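Local coordinates for toll-like receptor 13 (Mus musculus, PDB 4Z0C), which recognises bacterial 23S ribosomal RNA through its leucine-rich-repeat ectodomain and signals through MYD88 and TRAF6 to activate NF-kappa-B and the inflammatory response, at residues A[182-187]-A[202-207]; A[176-181]-A[197-202]; A[219-224]-A[245-250]; A[169-174]-A[189-194]. One frame throughout, in Å; residues are numbered along the deposited sequence.

Interaction 1: residues A[182-187]-A[202-207]. With NAG (2-acetamido-2-deoxy-beta-D-glucopyranose), chain N; NAG (2-acetamido-2-deoxy-beta-D-glucopyranose), chain F.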
loop_
_atom_site.group_PDB
_atom_site.type_symbol
_atom_site.label_atom_id
_atom_site.label_comp_id
_atom_site.label_asym_id
_atom_site.label_seq_id
_atom_site.Cartn_x
_atom_site.Cartn_y
_atom_site.Cartn_z
ATOM N N THR A 182 6.104 48.350 5.649
ATOM C CA THR A 182 7.294 47.732 5.062
ATOM C C THR A 182 6.956 46.815 3.887
ATOM O O THR A 182 7.717 46.730 2.916
ATOM C CB THR A 182 8.076 46.914 6.103
ATOM O OG1 THR A 182 7.219 45.911 6.666
ATOM C CG2 THR A 182 8.569 47.797 7.215
ATOM N N HIS A 183 5.809 46.145 3.975
ATOM C CA HIS A 183 5.376 45.200 2.945
ATOM C C HIS A 183 3.996 45.542 2.415
ATOM O O HIS A 183 3.040 45.716 3.187
ATOM C CB HIS A 183 5.328 43.770 3.497
ATOM C CG HIS A 183 6.665 43.215 3.870
ATOM N ND1 HIS A 183 7.466 43.782 4.839
ATOM C CD2 HIS A 183 7.338 42.136 3.408
ATOM C CE1 HIS A 183 8.581 43.083 4.950
ATOM N NE2 HIS A 183 8.527 42.077 4.097
ATOM N N LEU A 184 3.879 45.572 1.095
ATOM C CA LEU A 184 2.603 45.860 0.472
ATOM C C LEU A 184 2.432 44.972 -0.758
ATOM O O LEU A 184 3.353 44.814 -1.549
ATOM C CB LEU A 184 2.544 47.337 0.080
ATOM C CG LEU A 184 1.321 47.849 -0.676
ATOM C CD1 LEU A 184 0.071 47.770 0.189
ATOM C CD2 LEU A 184 1.573 49.269 -1.167
ATOM N N SER A 185 1.255 44.385 -0.918
ATOM C CA SER A 185 1.038 43.516 -2.053
ATOM C C SER A 185 -0.261 43.782 -2.797
ATOM O O SER A 185 -1.328 43.816 -2.191
ATOM C CB SER A 185 1.098 42.047 -1.615
ATOM O OG SER A 185 0.792 41.206 -2.713
ATOM N N PHE A 186 -0.158 43.960 -4.114
ATOM C CA PHE A 186 -1.329 44.045 -4.996
ATOM C C PHE A 186 -1.441 42.820 -5.920
ATOM O O PHE A 186 -2.076 42.888 -6.976
ATOM C CB PHE A 186 -1.259 45.299 -5.878
ATOM C CG PHE A 186 -1.330 46.576 -5.115
ATOM C CD1 PHE A 186 -2.559 47.104 -4.729
ATOM C CD2 PHE A 186 -0.170 47.251 -4.773
ATOM C CE1 PHE A 186 -2.631 48.287 -4.006
ATOM C CE2 PHE A 186 -0.234 48.429 -4.048
ATOM C CZ PHE A 186 -1.469 48.943 -3.664
ATOM N N GLU A 187 -0.804 41.718 -5.541
ATOM C CA GLU A 187 -0.792 40.528 -6.383
ATOM C C GLU A 187 -2.206 40.092 -6.767
ATOM O O GLU A 187 -3.101 40.039 -5.934
ATOM C CB GLU A 187 -0.065 39.376 -5.674
ATOM C CG GLU A 187 -0.118 38.058 -6.418
ATOM C CD GLU A 187 0.352 36.883 -5.574
ATOM O OE1 GLU A 187 1.213 37.100 -4.691
ATOM O OE2 GLU A 187 -0.123 35.742 -5.808
ATOM N N PRO A 202 7.651 55.790 2.971
ATOM C CA PRO A 202 9.078 56.022 3.225
ATOM C C PRO A 202 9.822 54.778 3.699
ATOM O O PRO A 202 11.029 54.676 3.467
ATOM C CB PRO A 202 9.066 57.068 4.347
ATOM C CG PRO A 202 7.736 56.880 5.028
ATOM C CD PRO A 202 6.792 56.510 3.931
ATOM N N ASN A 203 9.109 53.834 4.311
ATOM C CA ASN A 203 9.751 52.637 4.849
ATOM C C ASN A 203 9.451 51.324 4.112
ATOM O O ASN A 203 9.790 50.247 4.602
ATOM C CB ASN A 203 9.470 52.509 6.344
ATOM C CG ASN A 203 10.162 53.588 7.141
ATOM O OD1 ASN A 203 11.318 53.930 6.868
ATOM N ND2 ASN A 203 9.459 54.148 8.121
ATOM N N LEU A 204 8.836 51.425 2.935
ATOM C CA LEU A 204 8.469 50.244 2.159
ATOM C C LEU A 204 9.701 49.529 1.592
ATOM O O LEU A 204 10.520 50.132 0.885
ATOM C CB LEU A 204 7.494 50.622 1.032
ATOM C CG LEU A 204 6.673 49.415 0.576
ATOM C CD1 LEU A 204 5.731 49.019 1.679
ATOM C CD2 LEU A 204 5.878 49.708 -0.672
ATOM N N THR A 205 9.831 48.242 1.904
ATOM C CA THR A 205 10.945 47.445 1.376
ATOM C C THR A 205 10.508 46.416 0.344
ATOM O O THR A 205 11.295 46.008 -0.495
ATOM C CB THR A 205 11.684 46.714 2.490
ATOM O OG1 THR A 205 10.721 46.025 3.284
ATOM C CG2 THR A 205 12.389 47.698 3.400
ATOM N N ASN A 206 9.252 45.998 0.423
ATOM C CA ASN A 206 8.729 44.943 -0.425
ATOM C C ASN A 206 7.420 45.382 -1.068
ATOM O O ASN A 206 6.447 45.673 -0.379
ATOM C CB ASN A 206 8.479 43.651 0.387
ATOM C CG ASN A 206 9.774 42.943 0.827
ATOM O OD1 ASN A 206 10.559 43.488 1.607
ATOM N ND2 ASN A 206 9.980 41.708 0.339
ATOM N N LEU A 207 7.398 45.409 -2.393
ATOM C CA LEU A 207 6.183 45.710 -3.134
ATOM C C LEU A 207 5.915 44.636 -4.151
ATOM O O LEU A 207 6.814 44.229 -4.883
ATOM C CB LEU A 207 6.307 47.044 -3.865
ATOM C CG LEU A 207 5.157 47.382 -4.822
ATOM C CD1 LEU A 207 3.836 47.587 -4.090
ATOM C CD2 LEU A 207 5.508 48.583 -5.745
HETATM C C1 NAG N . 11.146 41.068 0.928
HETATM C C2 NAG N . 10.841 39.566 1.032
HETATM C C3 NAG N . 12.050 38.772 1.491
HETATM C C4 NAG N . 13.241 39.052 0.594
HETATM C C5 NAG N . 13.503 40.550 0.585
HETATM C C6 NAG N . 14.692 40.820 -0.342
HETATM C C7 NAG N . 8.560 38.959 1.558
HETATM C C8 NAG N . 7.646 38.375 2.601
HETATM N N2 NAG N . 9.773 39.298 1.971
HETATM O O3 NAG N . 11.717 37.408 1.495
HETATM O O4 NAG N . 14.400 38.385 1.056
HETATM O O5 NAG N . 12.345 41.284 0.183
HETATM O O6 NAG N . 15.046 42.180 -0.287
HETATM O O7 NAG N . 8.195 39.117 0.391
HETATM C C1 NAG F . 6.511 37.257 -6.759
HETATM C C2 NAG F . 7.403 36.283 -6.000
HETATM C C3 NAG F . 7.082 34.828 -6.347
HETATM C C4 NAG F . 5.584 34.596 -6.246
HETATM C C5 NAG F . 4.945 35.578 -7.221
HETATM C C6 NAG F . 3.463 35.354 -7.459
HETATM C C7 NAG F . 9.616 36.828 -5.327
HETATM C C8 NAG F . 11.067 37.019 -5.658
HETATM N N2 NAG F . 8.782 36.581 -6.324
HETATM O O3 NAG F . 7.787 33.947 -5.509
HETATM O O4 NAG F . 5.278 33.252 -6.524
HETATM O O5 NAG F . 5.157 36.852 -6.664
HETATM O O6 NAG F . 2.893 35.032 -6.212
HETATM O O7 NAG F . 9.205 36.883 -4.172
#

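Interaction 2: residues A[176-181]-A[197-202]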
loop_
_atom_site.group_PDB
_atom_site.type_symbol
_atom_site.label_atom_id
_atom_site.label_comp_id
_atom_site.label_asym_id
_atom_site.label_seq_id
_atom_site.Cartn_x
_atom_site.Cartn_y
_atom_site.Cartn_z
ATOM N N ARG A 176 -1.156 61.210 0.713
ATOM C CA ARG A 176 -1.145 60.540 2.009
ATOM C C ARG A 176 0.167 59.810 2.311
ATOM O O ARG A 176 1.055 59.714 1.467
ATOM C CB ARG A 176 -2.358 59.615 2.183
ATOM C CG ARG A 176 -3.043 59.167 0.910
ATOM C CD ARG A 176 -4.265 58.338 1.269
ATOM N NE ARG A 176 -5.452 58.627 0.467
ATOM C CZ ARG A 176 -6.676 58.743 0.975
ATOM N NH1 ARG A 176 -6.862 58.642 2.280
ATOM N NH2 ARG A 176 -7.712 58.990 0.185
ATOM N N SER A 177 0.280 59.307 3.534
ATOM C CA SER A 177 1.545 58.800 4.032
ATOM C C SER A 177 1.299 57.671 5.014
ATOM O O SER A 177 0.656 57.879 6.038
ATOM C CB SER A 177 2.323 59.927 4.718
ATOM O OG SER A 177 3.651 59.540 5.023
ATOM N N LEU A 178 1.787 56.474 4.680
ATOM C CA LEU A 178 1.784 55.326 5.594
ATOM C C LEU A 178 3.233 55.055 5.982
ATOM O O LEU A 178 3.980 54.456 5.206
ATOM C CB LEU A 178 1.179 54.089 4.928
ATOM C CG LEU A 178 -0.337 53.981 4.726
ATOM C CD1 LEU A 178 -0.847 54.997 3.740
ATOM C CD2 LEU A 178 -0.685 52.598 4.238
ATOM N N VAL A 179 3.645 55.541 7.154
ATOM C CA VAL A 179 5.071 55.579 7.488
ATOM C C VAL A 179 5.643 54.321 8.123
ATOM O O VAL A 179 6.863 54.138 8.144
ATOM C CB VAL A 179 5.423 56.799 8.375
ATOM C CG1 VAL A 179 4.879 58.076 7.745
ATOM C CG2 VAL A 179 4.926 56.602 9.799
ATOM N N SER A 180 4.770 53.469 8.647
ATOM C CA SER A 180 5.202 52.252 9.303
ATOM C C SER A 180 5.382 51.113 8.289
ATOM O O SER A 180 6.100 50.149 8.565
ATOM C CB SER A 180 4.195 51.851 10.376
ATOM O OG SER A 180 4.600 52.322 11.651
ATOM N N LEU A 181 4.750 51.259 7.121
ATOM C CA LEU A 181 4.573 50.174 6.141
ATOM C C LEU A 181 5.860 49.652 5.505
ATOM O O LEU A 181 6.582 50.398 4.852
ATOM C CB LEU A 181 3.633 50.634 5.018
ATOM C CG LEU A 181 2.935 49.479 4.309
ATOM C CD1 LEU A 181 2.050 48.753 5.303
ATOM C CD2 LEU A 181 2.117 49.973 3.128
ATOM N N SER A 197 2.707 58.493 -6.789
ATOM C CA SER A 197 2.954 59.904 -6.427
ATOM C C SER A 197 2.309 60.349 -5.116
ATOM O O SER A 197 2.996 60.743 -4.174
ATOM C CB SER A 197 2.451 60.823 -7.542
ATOM O OG SER A 197 3.285 60.729 -8.684
ATOM N N ALA A 198 0.988 60.238 -5.044
ATOM C CA ALA A 198 0.226 60.726 -3.900
ATOM C C ALA A 198 0.272 59.805 -2.680
ATOM O O ALA A 198 -0.420 60.040 -1.679
ATOM C CB ALA A 198 -1.212 60.968 -4.314
ATOM N N LEU A 199 1.076 58.751 -2.761
ATOM C CA LEU A 199 1.173 57.795 -1.666
ATOM C C LEU A 199 2.606 57.712 -1.149
ATOM O O LEU A 199 3.472 57.168 -1.802
ATOM C CB LEU A 199 0.673 56.421 -2.115
ATOM C CG LEU A 199 0.709 55.357 -1.017
ATOM C CD1 LEU A 199 -0.164 55.785 0.153
ATOM C CD2 LEU A 199 0.282 53.987 -1.548
ATOM N N SER A 200 2.877 58.298 0.007
ATOM C CA SER A 200 4.240 58.262 0.526
ATOM C C SER A 200 4.481 57.061 1.428
ATOM O O SER A 200 3.869 56.937 2.492
ATOM C CB SER A 200 4.568 59.549 1.269
ATOM O OG SER A 200 5.049 60.533 0.370
ATOM N N LEU A 201 5.391 56.190 1.005
ATOM C CA LEU A 201 5.710 54.979 1.753
ATOM C C LEU A 201 7.198 54.930 2.045
ATOM O O LEU A 201 7.922 54.116 1.466
ATOM C CB LEU A 201 5.281 53.751 0.958
ATOM C CG LEU A 201 3.800 53.798 0.589
ATOM C CD1 LEU A 201 3.418 52.627 -0.264
ATOM C CD2 LEU A 201 2.991 53.808 1.860
ATOM N N PRO A 202 7.651 55.790 2.971
ATOM C CA PRO A 202 9.078 56.022 3.225
ATOM C C PRO A 202 9.822 54.778 3.699
ATOM O O PRO A 202 11.029 54.676 3.467
ATOM C CB PRO A 202 9.066 57.068 4.347
ATOM C CG PRO A 202 7.736 56.880 5.028
ATOM C CD PRO A 202 6.792 56.510 3.931
#

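Interaction 3: residues A[219-224]-A[245-250]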
loop_
_atom_site.group_PDB
_atom_site.type_symbol
_atom_site.label_atom_id
_atom_site.label_comp_id
_atom_site.label_asym_id
_atom_site.label_seq_id
_atom_site.Cartn_x
_atom_site.Cartn_y
_atom_site.Cartn_z
ATOM N N ASN A 219 2.026 53.744 -16.966
ATOM C CA ASN A 219 2.016 54.802 -15.972
ATOM C C ASN A 219 2.695 54.351 -14.677
ATOM O O ASN A 219 2.030 53.861 -13.768
ATOM C CB ASN A 219 0.557 55.155 -15.693
ATOM C CG ASN A 219 0.326 56.630 -15.536
ATOM O OD1 ASN A 219 1.247 57.396 -15.243
ATOM N ND2 ASN A 219 -0.919 57.046 -15.726
ATOM N N VAL A 220 4.009 54.521 -14.578
ATOM C CA VAL A 220 4.751 53.994 -13.435
ATOM C C VAL A 220 5.542 55.077 -12.721
ATOM O O VAL A 220 6.300 55.813 -13.348
ATOM C CB VAL A 220 5.763 52.925 -13.872
ATOM C CG1 VAL A 220 6.459 52.344 -12.650
ATOM C CG2 VAL A 220 5.079 51.826 -14.675
ATOM N N TYR A 221 5.383 55.180 -11.409
ATOM C CA TYR A 221 6.129 56.176 -10.660
ATOM C C TYR A 221 6.445 55.689 -9.261
ATOM O O TYR A 221 5.547 55.564 -8.422
ATOM C CB TYR A 221 5.347 57.492 -10.579
ATOM C CG TYR A 221 6.138 58.632 -9.968
ATOM C CD1 TYR A 221 6.990 59.411 -10.752
ATOM C CD2 TYR A 221 6.031 58.935 -8.611
ATOM C CE1 TYR A 221 7.718 60.456 -10.203
ATOM C CE2 TYR A 221 6.755 59.986 -8.050
ATOM C CZ TYR A 221 7.596 60.743 -8.855
ATOM O OH TYR A 221 8.320 61.782 -8.311
ATOM N N LEU A 222 7.734 55.485 -8.995
ATOM C CA LEU A 222 8.160 54.826 -7.763
ATOM C C LEU A 222 9.174 55.628 -6.925
ATOM O O LEU A 222 9.710 55.099 -5.948
ATOM C CB LEU A 222 8.738 53.438 -8.088
ATOM C CG LEU A 222 7.884 52.430 -8.879
ATOM C CD1 LEU A 222 8.687 51.169 -9.139
ATOM C CD2 LEU A 222 6.567 52.095 -8.179
ATOM N N LYS A 223 9.452 56.875 -7.322
ATOM C CA LYS A 223 10.360 57.782 -6.586
ATOM C C LYS A 223 10.044 57.833 -5.108
ATOM O O LYS A 223 10.927 57.815 -4.237
ATOM C CB LYS A 223 10.240 59.205 -7.148
ATOM C CG LYS A 223 10.487 60.320 -6.124
ATOM C CD LYS A 223 11.898 60.870 -6.187
ATOM C CE LYS A 223 11.898 62.378 -5.988
ATOM N NZ LYS A 223 12.774 63.084 -6.970
ATOM N N THR A 224 8.750 57.850 -4.848
ATOM C CA THR A 224 8.205 57.949 -3.520
ATOM C C THR A 224 8.443 56.699 -2.634
ATOM O O THR A 224 8.069 56.686 -1.452
ATOM C CB THR A 224 6.715 58.274 -3.653
ATOM O OG1 THR A 224 6.309 59.136 -2.592
ATOM C CG2 THR A 224 5.913 57.026 -3.604
ATOM N N ALA A 245 15.628 53.457 -13.336
ATOM C CA ALA A 245 16.663 53.039 -12.397
ATOM C C ALA A 245 16.949 54.076 -11.308
ATOM O O ALA A 245 17.389 53.730 -10.215
ATOM C CB ALA A 245 17.943 52.701 -13.154
ATOM N N LYS A 246 16.710 55.348 -11.601
ATOM C CA LYS A 246 16.932 56.394 -10.608
ATOM C C LYS A 246 16.020 56.236 -9.410
ATOM O O LYS A 246 16.387 56.581 -8.286
ATOM C CB LYS A 246 16.773 57.791 -11.217
ATOM C CG LYS A 246 18.104 58.470 -11.506
ATOM C CD LYS A 246 18.434 59.568 -10.474
ATOM C CE LYS A 246 18.271 59.119 -8.998
ATOM N NZ LYS A 246 19.314 58.152 -8.530
ATOM N N HIS A 247 14.822 55.723 -9.651
ATOM C CA HIS A 247 13.871 55.526 -8.571
ATOM C C HIS A 247 14.025 54.178 -7.863
ATOM O O HIS A 247 13.244 53.864 -6.969
ATOM C CB HIS A 247 12.448 55.707 -9.097
ATOM C CG HIS A 247 12.178 57.084 -9.616
ATOM N ND1 HIS A 247 11.331 57.332 -10.675
ATOM C CD2 HIS A 247 12.641 58.294 -9.213
ATOM C CE1 HIS A 247 11.290 58.634 -10.905
ATOM N NE2 HIS A 247 12.069 59.239 -10.027
ATOM N N LEU A 248 15.030 53.395 -8.258
ATOM C CA LEU A 248 15.199 52.032 -7.729
ATOM C C LEU A 248 16.619 51.737 -7.258
ATOM O O LEU A 248 17.099 50.620 -7.410
ATOM C CB LEU A 248 14.808 51.002 -8.797
ATOM C CG LEU A 248 13.363 51.135 -9.293
ATOM C CD1 LEU A 248 13.131 50.382 -10.612
ATOM C CD2 LEU A 248 12.380 50.684 -8.212
ATOM N N GLN A 249 17.300 52.728 -6.697
ATOM C CA GLN A 249 18.711 52.544 -6.378
ATOM C C GLN A 249 18.927 51.691 -5.135
ATOM O O GLN A 249 20.042 51.239 -4.877
ATOM C CB GLN A 249 19.436 53.884 -6.245
ATOM C CG GLN A 249 19.622 54.632 -7.555
ATOM C CD GLN A 249 20.611 53.969 -8.484
ATOM O OE1 GLN A 249 21.809 53.924 -8.201
ATOM N NE2 GLN A 249 20.125 53.503 -9.633
ATOM N N ASN A 250 17.876 51.471 -4.360
ATOM C CA ASN A 250 17.989 50.562 -3.225
ATOM C C ASN A 250 17.554 49.114 -3.503
ATOM O O ASN A 250 17.621 48.274 -2.621
ATOM C CB ASN A 250 17.238 51.113 -2.009
ATOM C CG ASN A 250 18.076 52.092 -1.210
ATOM O OD1 ASN A 250 19.255 51.842 -0.942
ATOM N ND2 ASN A 250 17.476 53.222 -0.834
#

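Interaction 4: residues A[169-174]-A[189-194]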
loop_
_atom_site.group_PDB
_atom_site.type_symbol
_atom_site.label_atom_id
_atom_site.label_comp_id
_atom_site.label_asym_id
_atom_site.label_seq_id
_atom_site.Cartn_x
_atom_site.Cartn_y
_atom_site.Cartn_z
ATOM N N MET A 169 -8.179 48.457 -9.453
ATOM C CA MET A 169 -7.895 48.806 -10.833
ATOM C C MET A 169 -7.044 50.058 -10.835
ATOM O O MET A 169 -6.166 50.213 -11.679
ATOM C CB MET A 169 -9.201 49.060 -11.588
ATOM C CG MET A 169 -9.080 49.058 -13.101
ATOM S SD MET A 169 -10.670 48.748 -13.901
ATOM C CE MET A 169 -11.187 47.243 -13.076
ATOM N N TYR A 170 -7.313 50.954 -9.884
ATOM C CA TYR A 170 -6.574 52.209 -9.796
ATOM C C TYR A 170 -6.038 52.508 -8.400
ATOM O O TYR A 170 -6.671 52.180 -7.402
ATOM C CB TYR A 170 -7.469 53.362 -10.255
ATOM C CG TYR A 170 -7.953 53.187 -11.669
ATOM C CD1 TYR A 170 -7.072 53.307 -12.732
ATOM C CD2 TYR A 170 -9.286 52.883 -11.947
ATOM C CE1 TYR A 170 -7.488 53.129 -14.029
ATOM C CE2 TYR A 170 -9.716 52.709 -13.256
ATOM C CZ TYR A 170 -8.807 52.842 -14.290
ATOM O OH TYR A 170 -9.189 52.673 -15.599
ATOM N N LEU A 171 -4.880 53.158 -8.337
ATOM C CA LEU A 171 -4.383 53.676 -7.070
ATOM C C LEU A 171 -5.084 54.991 -6.718
ATOM O O LEU A 171 -5.897 55.491 -7.493
ATOM C CB LEU A 171 -2.861 53.870 -7.099
ATOM C CG LEU A 171 -1.940 52.655 -6.939
ATOM C CD1 LEU A 171 -2.734 51.370 -6.726
ATOM C CD2 LEU A 171 -0.978 52.535 -8.100
ATOM N N ASP A 172 -4.794 55.521 -5.532
ATOM C CA ASP A 172 -5.423 56.754 -5.050
ATOM C C ASP A 172 -4.552 58.002 -5.296
ATOM O O ASP A 172 -3.322 57.923 -5.265
ATOM C CB ASP A 172 -5.759 56.605 -3.560
ATOM C CG ASP A 172 -6.141 57.923 -2.911
ATOM O OD1 ASP A 172 -5.230 58.620 -2.416
ATOM O OD2 ASP A 172 -7.344 58.261 -2.895
ATOM N N HIS A 173 -5.186 59.154 -5.525
ATOM C CA HIS A 173 -4.432 60.371 -5.855
ATOM C C HIS A 173 -4.692 61.617 -5.010
ATOM O O HIS A 173 -4.642 62.735 -5.515
ATOM C CB HIS A 173 -4.522 60.672 -7.348
ATOM C CG HIS A 173 -3.935 59.588 -8.190
ATOM N ND1 HIS A 173 -2.576 59.466 -8.402
ATOM C CD2 HIS A 173 -4.510 58.545 -8.832
ATOM C CE1 HIS A 173 -2.346 58.408 -9.153
ATOM N NE2 HIS A 173 -3.503 57.830 -9.430
ATOM N N SER A 174 -4.969 61.418 -3.726
ATOM C CA SER A 174 -4.918 62.497 -2.750
ATOM C C SER A 174 -3.729 62.205 -1.854
ATOM O O SER A 174 -3.530 61.062 -1.456
ATOM C CB SER A 174 -6.206 62.578 -1.931
ATOM O OG SER A 174 -7.324 62.183 -2.704
ATOM N N ASN A 189 -4.526 41.429 -8.677
ATOM C CA ASN A 189 -5.576 42.409 -8.886
ATOM C C ASN A 189 -5.690 42.728 -10.369
ATOM O O ASN A 189 -5.285 41.933 -11.224
ATOM C CB ASN A 189 -5.287 43.673 -8.094
ATOM C CG ASN A 189 -5.662 43.538 -6.653
ATOM O OD1 ASN A 189 -6.752 43.928 -6.256
ATOM N ND2 ASN A 189 -4.759 42.990 -5.849
ATOM N N LYS A 190 -6.218 43.899 -10.681
ATOM C CA LYS A 190 -6.365 44.285 -12.076
ATOM C C LYS A 190 -5.886 45.715 -12.315
ATOM O O LYS A 190 -6.551 46.506 -12.983
ATOM C CB LYS A 190 -7.801 44.049 -12.562
ATOM C CG LYS A 190 -8.801 43.867 -11.450
ATOM C CD LYS A 190 -9.790 42.780 -11.782
ATOM C CE LYS A 190 -10.670 43.207 -12.935
ATOM N NZ LYS A 190 -11.633 44.282 -12.551
ATOM N N LEU A 191 -4.725 46.023 -11.738
ATOM C CA LEU A 191 -4.107 47.346 -11.817
ATOM C C LEU A 191 -3.850 47.821 -13.234
ATOM O O LEU A 191 -3.264 47.094 -14.033
ATOM C CB LEU A 191 -2.773 47.354 -11.078
ATOM C CG LEU A 191 -2.839 47.341 -9.558
ATOM C CD1 LEU A 191 -1.431 47.239 -8.990
ATOM C CD2 LEU A 191 -3.534 48.594 -9.076
ATOM N N ARG A 192 -4.247 49.061 -13.517
ATOM C CA ARG A 192 -3.970 49.691 -14.805
ATOM C C ARG A 192 -2.806 50.648 -14.650
ATOM O O ARG A 192 -2.257 51.117 -15.635
ATOM C CB ARG A 192 -5.187 50.462 -15.318
ATOM C CG ARG A 192 -6.409 49.615 -15.600
ATOM C CD ARG A 192 -6.543 49.251 -17.068
ATOM N NE ARG A 192 -7.716 48.408 -17.292
ATOM C CZ ARG A 192 -8.946 48.872 -17.496
ATOM N NH1 ARG A 192 -9.953 48.031 -17.685
ATOM N NH2 ARG A 192 -9.173 50.179 -17.499
ATOM N N GLU A 193 -2.412 50.919 -13.409
ATOM C CA GLU A 193 -1.359 51.900 -13.159
ATOM C C GLU A 193 -0.457 51.491 -11.998
ATOM O O GLU A 193 -0.864 50.750 -11.106
ATOM C CB GLU A 193 -1.982 53.269 -12.846
ATOM C CG GLU A 193 -2.219 53.481 -11.348
ATOM C CD GLU A 193 -3.207 54.590 -11.024
ATOM O OE1 GLU A 193 -4.416 54.413 -11.295
ATOM O OE2 GLU A 193 -2.778 55.627 -10.472
ATOM N N LEU A 194 0.771 51.990 -12.013
ATOM C CA LEU A 194 1.686 51.826 -10.893
ATOM C C LEU A 194 2.247 53.188 -10.478
ATOM O O LEU A 194 3.435 53.324 -10.191
ATOM C CB LEU A 194 2.822 50.854 -11.248
ATOM C CG LEU A 194 2.489 49.363 -11.114
ATOM C CD1 LEU A 194 3.627 48.484 -11.597
ATOM C CD2 LEU A 194 2.136 49.026 -9.679
#

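Interaction 1: residues A[182-187]-A[202-207]
Parallel strand pairing between consecutive turns of the leucine-rich-repeat solenoid joins 182-187 to 202-207, in the ectodomain's ladder of short strands. His183 pairs with Asn206 and Leu184 with Leu207. Two backbone amides share one acceptor: Thr205 N reaches Thr182 O in the carbonyl plane on a lone pair, 2.8 Å away, while Asn206 N, 3.0 Å from Thr182 O, lies almost in line with the C=O bond. Leu184 N donates to Asn206 O. Leu184 and Leu207 send their side chains to the face they share, which looks into the solenoid's hydrophobic interior, where CD2 of Leu184 meets CD1 of Leu207 at 4.1 Å. Leu207 CD1 also touches the edge of the Phe186 ring. On the other face the His183 ring lies flat over the side-chain amide of Asn206, the planes 12° apart. Both hold CG anti to the carbonyl carbon (chi1 -66° and -71°), which sends them out the same way. A hydrogen bond from ND1 of His183 to OG1 of Thr182, in the ring plane, fixes the imidazole. Asn206 carries an N-linked sugar, its ND2 bonded to C1 of the N-acetylglucosamine, whose acetamido N2 sits at the ring edge, 3.7 Å from His183 NE2.

Interaction 2: residues A[176-181]-A[197-202]
The carbonyl oxygen Arg176 O takes the shortest polar bond of this contact, from Ser200 N at 2.7 Å and with a nearly straight N-H...O angle of 173°. Arg176 N bonds to Ala198 O at 2.8 Å. A more bent bond, 3.1 Å long, runs from Leu178 N to Ser200 O. Together they make a two-stranded parallel sheet in which Arg176 pairs with Leu199 and Ser177 with Ser200. It illustrates how a leucine-rich-repeat solenoid can also join successive turns by backbone bonds away from its main strand ladder. The two serines occupy one face, OG of Ser177 lying 3.9 Å from CB of Ser200. The leucines supply the apolar part of the contact. CG of Leu201 is anti to its carbonyl carbon (chi1 -56°); CD1 carries on the extended chain, and CD2, the other branch, turns to 3.6 Å from CB of Leu178. The same methyl meets CD2 of Leu181, whose side chain runs alongside. CD1 of Leu178 touches CD1 of Leu199 at 3.7 Å, the two side chains crossing at a slant. The Pro202 ring packs through CG against CA and CB of Val179. Helix 145-152 flanks the sheet: its Leu149 touches Arg176, Leu178 and Leu199, and its Glu150 forms a salt bridge with the Arg176 guanidinium, which also pairs with Asp172 in the loop leading into strand 176-177.

Interaction 3: residues A[219-224]-A[245-250]
His247 lays one face of its imidazole over the side-chain root of Lys223, a CH-pi contact between neighbouring turns of the leucine-rich-repeat solenoid. CB of Lys223 stands 3.5 Å from the ring centroid and 24° off the ring normal, displaced toward the rim on the side of CD2 and NE2. With CG anti to the carbonyl carbon (chi1 -63°), the ring reaches from the 3-10 segment 245-247 to the residues just after strand 220-221. The lysine then bends away, CD of Lys223 still 4.0 Å from CD2 of His247. Tyr221 approaches the same imidazole at a slant: the two ring planes make 60° and their centroids are 5.3 Å apart, with CE1 of each ring closest to the other. No hydrogen bond crosses between the segments; packing joins them. Within 245-250, Ala245 O is gripped by Leu248 N and by Gln249 NE2 from opposite faces of its carbonyl plane. In the buried part of the contact, Leu222 CD1 meets Leu248 CD2 at 3.8 Å.

Interaction 4: residues A[169-174]-A[189-194]
Glu193 runs extended beyond CG (chi2 -162°), which carries its carboxylate across to His173, where OE2 accepts from NE2 of His173 on the syn lone pair, ring and carboxylate nearly coplanar. The 2.5 Å between NE2 of His173 and OE2 of Glu193 is unusually short, its exact length doubtful. OE1 takes a weak bond from Leu171 N at 3.2 Å and lies at the edge of the Tyr170 ring, near CD1. With one firm and one weak partner, the carboxylate is probably limited in its rotation. Nearer the backbone, CG of Glu193 packs on CD2 of Leu171, while CD1 of that leucine meets CD2 of Leu191. Outward, Met169 and Arg192 run side by side, with SD of Met169 over one face of the guanidinium. The backbone bond from Arg192 N to Met169 O, 2.9 Å long, joins the two residues at their roots. Leu171 rests on Phe145 of helix 145-152, Asp172 bonds to Ser146 there, and Leu194 opens strand 194-195, whose backbone bonds to Asn219 and Tyr221 pair it in parallel with strand 220-221.

How the interactions relate
The four contacts show how one region of a solenoid is stitched turn to turn at several points around each coil. Interactions 1, 2 and 4 interleave along the chain; interaction 3 continues onto the following turns. Interactions 1 and 2 share Pro202, and Asn203 ND2 reaches Val179 O at 2.6 Å. Phe186 of interaction 1 packs on Leu191 and Leu171 of interaction 4, whose Leu194 N lies 2.9 Å from Asn219 O of interaction 3. Ala198 of interaction 2 packs against 172-174. None touches the bound RNA: nearest atoms are about 14 Å away for interaction 1, about 16 Å for interaction 4, about 25 Å for interaction 2 and about 30 Å for interaction 3.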